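Local structure of carbohydrate deacetylase Agd3 (Neosartorya fumigata, 6NWZ) at residues 411-414 with 415-419. The protein binds zinc and probably removes N-acetyl groups from the exopolysaccharide galactosaminogalactan, and is required for biofilm formation by this fungus. Sequence-based numbering, arbitrary orientation.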
# COMPACT_ATOMS: atom_id res chain seq x y z
N GLN A 411 20.16 -20.61 5.70
CA GLN A 411 20.84 -19.64 6.56
C GLN A 411 22.35 -19.83 6.51
O GLN A 411 23.10 -18.86 6.39
CB GLN A 411 20.33 -19.76 8.00
CG GLN A 411 18.90 -19.30 8.22
CD GLN A 411 18.35 -19.69 9.58
OE1 GLN A 411 17.46 -19.03 10.11
NE2 GLN A 411 18.88 -20.77 10.14
N ALA A 412 22.80 -21.09 6.59
CA ALA A 412 24.24 -21.35 6.53
C ALA A 412 24.80 -21.00 5.16
O ALA A 412 25.91 -20.47 5.05
CB ALA A 412 24.52 -22.82 6.86
N TRP A 413 24.03 -21.28 4.10
CA TRP A 413 24.46 -20.90 2.76
C TRP A 413 24.55 -19.39 2.61
O TRP A 413 25.54 -18.87 2.06
CB TRP A 413 23.49 -21.49 1.72
CG TRP A 413 23.78 -21.05 0.32
CD1 TRP A 413 24.72 -21.55 -0.53
CD2 TRP A 413 23.10 -20.01 -0.40
NE1 TRP A 413 24.68 -20.89 -1.73
CE2 TRP A 413 23.69 -19.94 -1.68
CE3 TRP A 413 22.06 -19.14 -0.09
CZ2 TRP A 413 23.27 -19.03 -2.65
CZ3 TRP A 413 21.64 -18.23 -1.06
CH2 TRP A 413 22.25 -18.19 -2.32
N LEU A 414 23.55 -18.65 3.11
CA LEU A 414 23.62 -17.19 3.06
C LEU A 414 24.80 -16.66 3.86
O LEU A 414 25.35 -15.61 3.52
CB LEU A 414 22.32 -16.59 3.60
CG LEU A 414 21.10 -16.65 2.69
CD1 LEU A 414 19.83 -16.27 3.45
CD2 LEU A 414 21.30 -15.73 1.50
N LYS A 415 25.21 -17.37 4.91
CA LYS A 415 26.34 -16.93 5.72
C LYS A 415 27.67 -17.26 5.04
O LYS A 415 28.56 -16.41 4.97
CB LYS A 415 26.26 -17.56 7.11
CG LYS A 415 27.47 -17.27 8.00
CD LYS A 415 27.26 -17.81 9.41
CE LYS A 415 28.57 -17.93 10.17
NZ LYS A 415 29.30 -16.63 10.23
N GLN A 416 27.80 -18.49 4.54
CA GLN A 416 29.04 -18.89 3.87
C GLN A 416 29.28 -18.05 2.62
O GLN A 416 30.41 -17.62 2.36
CB GLN A 416 29.00 -20.37 3.51
CG GLN A 416 30.11 -20.80 2.55
CD GLN A 416 30.00 -22.24 2.08
OE1 GLN A 416 29.07 -22.60 1.35
NE2 GLN A 416 30.95 -23.08 2.50
N VAL A 417 28.23 -17.81 1.85
CA VAL A 417 28.37 -17.10 0.59
C VAL A 417 28.50 -15.59 0.80
O VAL A 417 28.98 -14.89 -0.10
CB VAL A 417 27.19 -17.52 -0.30
CG1 VAL A 417 26.49 -16.34 -0.93
CG2 VAL A 417 27.67 -18.52 -1.35
N GLY A 418 28.13 -15.09 1.98
CA GLY A 418 28.33 -13.70 2.33
C GLY A 418 27.14 -12.79 2.13
O GLY A 418 27.23 -11.59 2.44
N LEU A 419 26.02 -13.32 1.63
CA LEU A 419 24.87 -12.47 1.35
C LEU A 419 24.29 -11.86 2.62
O LEU A 419 23.73 -10.75 2.58
CB LEU A 419 23.80 -13.26 0.59
CG LEU A 419 24.17 -13.58 -0.86
CD1 LEU A 419 23.13 -14.49 -1.51
CD2 LEU A 419 24.34 -12.29 -1.65
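From Lys415 to Val417 the backbone N-H groups reach back four residues in the alpha-helical pattern, Gln416 N to Ala412 O with an N-H...O angle of 168°, Val417 N to Trp413 O and Lys415 N to Gln411 O, whereas Gly418 N makes only a weak bond to Leu414 O (3.2 Å). Past the glycine, Leu419 folds back against the last turn: Leu414 CD2 touches Leu419 CB at 3.6 Å, while Leu419 CD1 also approaches Trp413 CH2 at 3.9 Å, obliquely to the indole. This is the C-terminal end of helix 400-417, which joins the parallel strands 384-387 and 424-426 in a beta-alpha-beta unit of the deacetylase domain; Gly418 leaves the helix with a positive phi (97°), a backbone conformation that glycine adopts readily. The indole of Trp413 reaches Val417 because its chi1 of 175° sets CG beside the carbonyl carbon and brings the ring down the helix; Val417 CB lies over one face, and Val417 CG2 is 3.8 Å from Trp413 NE1. A hydrogen bond from NE1 to Asn309 OD1 and an edge-to-face contact with Phe258 further hold the indole. Gln416 OE1 is hydrogen-bonded with Tyr358 OH and Gln416 NE2 with Trp360 O.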